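Local coordinates for protein putative solute-binding component of ABC transporter (Clostridium phytofermentans, PDB 4YS6) that binds beta-D-glucopyranose and is probably the sugar-capturing, solute-binding component of an ABC transporter, at residues A[281-295]-A[339-353]. Numbering follows the deposited sequence.
Sequences MLDGKQSMSIFKDTR and ADATNYKELLIDSGY. With BGC (beta-D-glucopyranose), chain D.
Phe291 turns its ring edge onto the face of Tyr353 in a T-shaped stack, centroids 5.0 Å apart and planes at 85°. Its CG lies anti to the backbone N (chi1 176°), which carries the ring toward helix 344-349. There CD2 of Leu348 sits over one ring face in a CH-pi contact, 3.8 Å from the centroid, while Leu347 CD1 packs against Phe291 CB. Tyr353 is fixed at its far end by a hydrogen bond between its OH and Thr294 OG1 (2.8 Å). Beside this tight cluster, Arg295 bends at chi3 and works on two fronts. Its NE and NH2 grip the N-cap residue Asp293 side-on, one carboxylate oxygen each, and its NH1 and NH2 converge on Ser351 O, with NH1 at 2.9 Å from that oxygen. With both partners near its plane, the guanidinium is held against rotation and stands almost perpendicular to the Tyr353 ring. The opposite end is looser: exposed Leu282 lays CD2 against Tyr344 CE2 and Ala341 CB, and a water bridges Ser287 O and Ala341 N. Between the two ends, Ser289 and Ala339 form an antiparallel hydrogen-bonded pair, with N-H...O bonds in both directions (2.9 Å from Ser289 N to Ala339 O). Lys292 leaves the backbone on the side away from 339-353, and its NZ reaches the sugar pocket, donating to BGC O3 and bonding Gln271. In this two-lobed periplasmic-binding-protein fold, strand 289-291 is the outermost, antiparallel neighbour of strand 331-339; helix 344-349 covers Phe291, and helix 50-64 touches Thr294, Arg295 and Tyr353.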
loop_
_atom_site.group_PDB
_atom_site.type_symbol
_atom_site.label_atom_id
_atom_site.label_comp_id
_atom_site.label_asym_id
_atom_site.label_seq_id
_atom_site.Cartn_x
_atom_site.Cartn_y
_atom_site.Cartn_z
HETATM N N MSE A 281 -7.545 -2.389 16.330
HETATM C CA MSE A 281 -8.892 -1.836 16.134
HETATM C C MSE A 281 -9.866 -2.425 17.143
HETATM O O MSE A 281 -10.748 -1.712 17.652
HETATM C CB MSE A 281 -9.435 -2.065 14.710
HETATM C CG MSE A 281 -8.722 -1.311 13.642
HETATM SE SE MSE A 281 -9.707 -1.362 11.909
HETATM C CE MSE A 281 -11.006 -2.697 12.445
ATOM N N LEU A 282 -9.740 -3.716 17.444
ATOM C CA LEU A 282 -10.614 -4.340 18.442
ATOM C C LEU A 282 -10.420 -3.766 19.846
ATOM O O LEU A 282 -11.309 -3.887 20.697
ATOM C CB LEU A 282 -10.403 -5.852 18.470
ATOM C CG LEU A 282 -10.615 -6.559 17.123
ATOM C CD1 LEU A 282 -10.576 -8.069 17.269
ATOM C CD2 LEU A 282 -11.879 -6.130 16.432
ATOM N N ASP A 283 -9.256 -3.157 20.092
ATOM C CA ASP A 283 -8.951 -2.533 21.384
ATOM C C ASP A 283 -9.117 -1.026 21.330
ATOM O O ASP A 283 -8.720 -0.321 22.256
ATOM C CB ASP A 283 -7.516 -2.847 21.834
ATOM C CG ASP A 283 -7.360 -4.258 22.378
ATOM O OD1 ASP A 283 -8.354 -4.831 22.874
ATOM O OD2 ASP A 283 -6.229 -4.787 22.319
ATOM N N GLY A 284 -9.673 -0.531 20.239
ATOM C CA GLY A 284 -9.987 0.885 20.129
ATOM C C GLY A 284 -8.791 1.767 19.805
ATOM O O GLY A 284 -8.858 2.988 19.986
ATOM N N LYS A 285 -7.703 1.179 19.312
ATOM C CA LYS A 285 -6.475 1.946 19.084
ATOM C C LYS A 285 -6.273 2.377 17.624
ATOM O O LYS A 285 -5.413 3.182 17.328
ATOM C CB LYS A 285 -5.249 1.151 19.517
ATOM C CG LYS A 285 -5.072 0.958 21.001
ATOM C CD LYS A 285 -3.775 0.201 21.225
ATOM C CE LYS A 285 -3.758 -0.614 22.494
ATOM N NZ LYS A 285 -2.628 -1.599 22.473
ATOM N N GLN A 286 -7.075 1.845 16.722
ATOM C CA GLN A 286 -7.055 2.280 15.333
ATOM C C GLN A 286 -8.511 2.386 14.886
ATOM O O GLN A 286 -9.347 1.550 15.233
ATOM C CB GLN A 286 -6.268 1.317 14.465
ATOM C CG GLN A 286 -6.301 1.674 13.010
ATOM C CD GLN A 286 -5.248 0.969 12.192
ATOM O OE1 GLN A 286 -4.190 0.585 12.689
ATOM N NE2 GLN A 286 -5.521 0.833 10.912
ATOM N N SER A 287 -8.827 3.434 14.147
ATOM C CA SER A 287 -10.226 3.735 13.796
ATOM C C SER A 287 -10.792 2.885 12.673
ATOM O O SER A 287 -11.953 2.462 12.708
ATOM C CB SER A 287 -10.344 5.209 13.376
ATOM O OG SER A 287 -9.866 6.054 14.399
HETATM N N MSE A 288 -9.978 2.700 11.651
HETATM C CA MSE A 288 -10.410 2.016 10.448
HETATM C C MSE A 288 -9.187 1.524 9.694
HETATM O O MSE A 288 -8.037 1.926 9.978
HETATM C CB MSE A 288 -11.231 2.960 9.566
HETATM C CG MSE A 288 -10.462 4.181 9.098
HETATM SE SE MSE A 288 -9.320 3.963 7.508
HETATM C CE MSE A 288 -10.542 4.593 6.118
ATOM N N SER A 289 -9.439 0.647 8.731
ATOM C CA SER A 289 -8.439 0.254 7.793
ATOM C C SER A 289 -9.154 0.030 6.462
ATOM O O SER A 289 -10.345 0.310 6.318
ATOM C CB SER A 289 -7.667 -0.984 8.276
ATOM O OG SER A 289 -6.536 -1.274 7.445
ATOM N N ILE A 290 -8.400 -0.346 5.460
ATOM C CA ILE A 290 -8.948 -0.584 4.129
ATOM C C ILE A 290 -8.567 -2.006 3.803
ATOM O O ILE A 290 -7.398 -2.379 3.913
ATOM C CB ILE A 290 -8.378 0.403 3.072
ATOM C CG1 ILE A 290 -8.732 1.866 3.379
ATOM C CG2 ILE A 290 -8.829 0.006 1.651
ATOM C CD1 ILE A 290 -10.164 2.198 3.343
ATOM N N PHE A 291 -9.546 -2.808 3.416
ATOM C CA PHE A 291 -9.305 -4.195 3.068
ATOM C C PHE A 291 -9.096 -4.310 1.564
ATOM O O PHE A 291 -9.950 -3.930 0.774
ATOM C CB PHE A 291 -10.458 -5.095 3.490
ATOM C CG PHE A 291 -10.304 -6.530 3.061
ATOM C CD1 PHE A 291 -9.175 -7.262 3.410
ATOM C CD2 PHE A 291 -11.300 -7.159 2.344
ATOM C CE1 PHE A 291 -9.050 -8.592 3.024
ATOM C CE2 PHE A 291 -11.185 -8.477 1.974
ATOM C CZ PHE A 291 -10.043 -9.194 2.316
ATOM N N LYS A 292 -7.947 -4.853 1.208
ATOM C CA LYS A 292 -7.568 -5.135 -0.152
ATOM C C LYS A 292 -7.314 -6.650 -0.253
ATOM O O LYS A 292 -6.332 -7.188 0.264
ATOM C CB LYS A 292 -6.328 -4.316 -0.546
ATOM C CG LYS A 292 -6.494 -2.813 -0.297
ATOM C CD LYS A 292 -5.480 -1.956 -1.018
ATOM C CE LYS A 292 -4.038 -2.246 -0.625
ATOM N NZ LYS A 292 -3.184 -1.184 -1.242
ATOM N N ASP A 293 -8.243 -7.357 -0.878
ATOM C CA ASP A 293 -8.182 -8.816 -0.862
ATOM C C ASP A 293 -7.096 -9.271 -1.848
ATOM O O ASP A 293 -7.317 -9.263 -3.065
ATOM C CB ASP A 293 -9.545 -9.419 -1.217
ATOM C CG ASP A 293 -9.604 -10.916 -0.974
ATOM O OD1 ASP A 293 -8.548 -11.592 -1.023
ATOM O OD2 ASP A 293 -10.715 -11.436 -0.734
ATOM N N THR A 294 -5.929 -9.644 -1.323
ATOM C CA THR A 294 -4.814 -10.029 -2.198
ATOM C C THR A 294 -5.129 -11.255 -3.047
ATOM O O THR A 294 -4.485 -11.476 -4.073
ATOM C CB THR A 294 -3.509 -10.308 -1.407
ATOM O OG1 THR A 294 -3.677 -11.392 -0.481
ATOM C CG2 THR A 294 -3.079 -9.084 -0.660
ATOM N N ARG A 295 -6.105 -12.070 -2.634
ATOM C CA ARG A 295 -6.458 -13.240 -3.415
ATOM C C ARG A 295 -7.084 -12.806 -4.736
ATOM O O ARG A 295 -6.903 -13.448 -5.783
ATOM C CB ARG A 295 -7.433 -14.122 -2.646
ATOM C CG ARG A 295 -6.924 -14.605 -1.333
ATOM C CD ARG A 295 -8.033 -15.313 -0.590
ATOM N NE ARG A 295 -9.077 -14.356 -0.221
ATOM C CZ ARG A 295 -10.122 -14.656 0.536
ATOM N NH1 ARG A 295 -10.271 -15.881 0.993
ATOM N NH2 ARG A 295 -11.009 -13.727 0.825
ATOM N N ALA A 339 -12.955 -0.984 6.063
ATOM C CA ALA A 339 -13.070 -1.908 7.164
ATOM C C ALA A 339 -12.954 -1.219 8.531
ATOM O O ALA A 339 -12.135 -0.333 8.748
ATOM C CB ALA A 339 -12.008 -2.977 7.034
ATOM N N ASP A 340 -13.785 -1.642 9.464
ATOM C CA ASP A 340 -13.576 -1.239 10.836
ATOM C C ASP A 340 -14.038 -2.366 11.731
ATOM O O ASP A 340 -14.314 -3.466 11.259
ATOM C CB ASP A 340 -14.274 0.078 11.150
ATOM C CG ASP A 340 -15.794 0.018 11.052
ATOM O OD1 ASP A 340 -16.409 -1.075 10.993
ATOM O OD2 ASP A 340 -16.382 1.116 11.070
ATOM N N ALA A 341 -14.086 -2.121 13.028
ATOM C CA ALA A 341 -14.314 -3.232 13.932
ATOM C C ALA A 341 -15.738 -3.753 13.843
ATOM O O ALA A 341 -16.002 -4.869 14.284
ATOM C CB ALA A 341 -14.011 -2.840 15.328
ATOM N N THR A 342 -16.651 -2.964 13.284
ATOM C CA THR A 342 -18.018 -3.423 13.108
ATOM C C THR A 342 -18.245 -4.302 11.879
ATOM O O THR A 342 -19.279 -4.969 11.819
ATOM C CB THR A 342 -19.031 -2.264 13.022
ATOM O OG1 THR A 342 -18.916 -1.583 11.771
ATOM C CG2 THR A 342 -18.832 -1.283 14.180
ATOM N N ASN A 343 -17.326 -4.325 10.913
ATOM C CA ASN A 343 -17.515 -5.235 9.768
ATOM C C ASN A 343 -16.316 -6.137 9.501
ATOM O O ASN A 343 -16.340 -6.903 8.546
ATOM C CB ASN A 343 -17.878 -4.450 8.489
ATOM C CG ASN A 343 -16.738 -3.605 7.958
ATOM O OD1 ASN A 343 -15.656 -3.564 8.526
ATOM N ND2 ASN A 343 -16.987 -2.933 6.835
ATOM N N TYR A 344 -15.280 -6.086 10.343
ATOM C CA TYR A 344 -14.099 -6.882 10.078
ATOM C C TYR A 344 -14.392 -8.382 10.047
ATOM O O TYR A 344 -13.745 -9.103 9.286
ATOM C CB TYR A 344 -13.006 -6.596 11.112
ATOM C CG TYR A 344 -13.127 -7.455 12.333
ATOM C CD1 TYR A 344 -12.488 -8.685 12.403
ATOM C CD2 TYR A 344 -13.906 -7.054 13.398
ATOM C CE1 TYR A 344 -12.623 -9.490 13.509
ATOM C CE2 TYR A 344 -14.036 -7.841 14.518
ATOM C CZ TYR A 344 -13.397 -9.060 14.566
ATOM O OH TYR A 344 -13.520 -9.861 15.672
ATOM N N LYS A 345 -15.345 -8.878 10.840
ATOM C CA LYS A 345 -15.527 -10.336 10.867
ATOM C C LYS A 345 -16.107 -10.783 9.544
ATOM O O LYS A 345 -15.650 -11.773 8.956
ATOM C CB LYS A 345 -16.425 -10.817 12.011
ATOM C CG LYS A 345 -16.563 -12.357 12.000
ATOM C CD LYS A 345 -17.609 -12.901 12.944
ATOM C CE LYS A 345 -17.682 -14.435 12.835
ATOM N NZ LYS A 345 -18.556 -14.920 11.711
ATOM N N GLU A 346 -17.120 -10.065 9.059
ATOM C CA GLU A 346 -17.673 -10.385 7.747
ATOM C C GLU A 346 -16.653 -10.257 6.622
ATOM O O GLU A 346 -16.622 -11.094 5.716
ATOM C CB GLU A 346 -18.889 -9.505 7.431
ATOM C CG GLU A 346 -19.351 -9.636 5.983
ATOM C CD GLU A 346 -20.711 -9.021 5.732
ATOM O OE1 GLU A 346 -21.386 -8.647 6.717
ATOM O OE2 GLU A 346 -21.101 -8.911 4.547
ATOM N N LEU A 347 -15.826 -9.213 6.662
ATOM C CA LEU A 347 -14.877 -8.979 5.603
ATOM C C LEU A 347 -13.709 -9.916 5.609
ATOM O O LEU A 347 -13.242 -10.289 4.527
ATOM C CB LEU A 347 -14.333 -7.557 5.667
ATOM C CG LEU A 347 -15.268 -6.442 5.227
ATOM C CD1 LEU A 347 -14.490 -5.150 5.365
ATOM C CD2 LEU A 347 -15.783 -6.627 3.798
ATOM N N LEU A 348 -13.213 -10.255 6.803
ATOM C CA LEU A 348 -11.929 -10.954 6.928
ATOM C C LEU A 348 -12.044 -12.419 7.330
ATOM O O LEU A 348 -11.244 -13.222 6.902
ATOM C CB LEU A 348 -11.041 -10.255 7.950
ATOM C CG LEU A 348 -10.770 -8.777 7.694
ATOM C CD1 LEU A 348 -9.923 -8.241 8.825
ATOM C CD2 LEU A 348 -10.059 -8.581 6.380
ATOM N N ILE A 349 -13.038 -12.752 8.140
ATOM C CA ILE A 349 -13.189 -14.117 8.642
ATOM C C ILE A 349 -14.194 -14.885 7.797
ATOM O O ILE A 349 -13.892 -15.973 7.321
ATOM C CB ILE A 349 -13.609 -14.120 10.110
ATOM C CG1 ILE A 349 -12.486 -13.552 10.991
ATOM C CG2 ILE A 349 -13.972 -15.525 10.580
ATOM C CD1 ILE A 349 -11.269 -14.439 11.093
ATOM N N ASP A 350 -15.374 -14.310 7.563
ATOM C CA ASP A 350 -16.418 -15.020 6.824
ATOM C C ASP A 350 -16.031 -15.180 5.334
ATOM O O ASP A 350 -16.542 -16.060 4.631
ATOM C CB ASP A 350 -17.764 -14.289 6.964
ATOM C CG ASP A 350 -18.294 -14.270 8.395
ATOM O OD1 ASP A 350 -17.769 -15.007 9.274
ATOM O OD2 ASP A 350 -19.275 -13.521 8.635
ATOM N N SER A 351 -15.104 -14.338 4.877
ATOM C CA SER A 351 -14.542 -14.405 3.529
ATOM C C SER A 351 -13.390 -15.393 3.396
ATOM O O SER A 351 -12.900 -15.636 2.287
ATOM C CB SER A 351 -13.991 -13.056 3.122
ATOM O OG SER A 351 -12.847 -12.820 3.914
ATOM N N GLY A 352 -12.920 -15.898 4.527
ATOM C CA GLY A 352 -11.872 -16.889 4.539
ATOM C C GLY A 352 -10.496 -16.274 4.454
ATOM O O GLY A 352 -9.512 -16.984 4.306
ATOM N N TYR A 353 -10.400 -14.956 4.540
ATOM C CA TYR A 353 -9.080 -14.330 4.408
ATOM C C TYR A 353 -8.164 -14.685 5.583
ATOM O O TYR A 353 -7.005 -15.068 5.392
ATOM C CB TYR A 353 -9.220 -12.808 4.296
ATOM C CG TYR A 353 -7.979 -12.160 3.727
ATOM C CD1 TYR A 353 -7.768 -12.127 2.362
ATOM C CD2 TYR A 353 -7.005 -11.616 4.551
ATOM C CE1 TYR A 353 -6.638 -11.558 1.818
ATOM C CE2 TYR A 353 -5.842 -11.031 4.002
ATOM C CZ TYR A 353 -5.675 -11.013 2.631
ATOM O OH TYR A 353 -4.552 -10.439 2.028
HETATM C C2 BGC D . 0.812 -1.151 -0.959
HETATM C C3 BGC D . 0.226 -1.120 0.416
HETATM C C4 BGC D . 1.192 -1.511 1.454
HETATM C C5 BGC D . 2.474 -0.742 1.364
HETATM C C6 BGC D . 3.569 -1.260 2.272
HETATM C C1 BGC D . 2.032 -0.209 -1.016
HETATM O O1 BGC D . 2.604 -0.205 -2.171
HETATM O O2 BGC D . -0.153 -0.721 -1.910
HETATM O O3 BGC D . -0.935 -2.034 0.397
HETATM O O4 BGC D . 0.675 -1.252 2.783
HETATM O O5 BGC D . 2.956 -0.843 -0.010
HETATM O O6 BGC D . 3.693 -2.672 2.201
HETATM O O HOH W 1 -13.144 0.392 14.407
#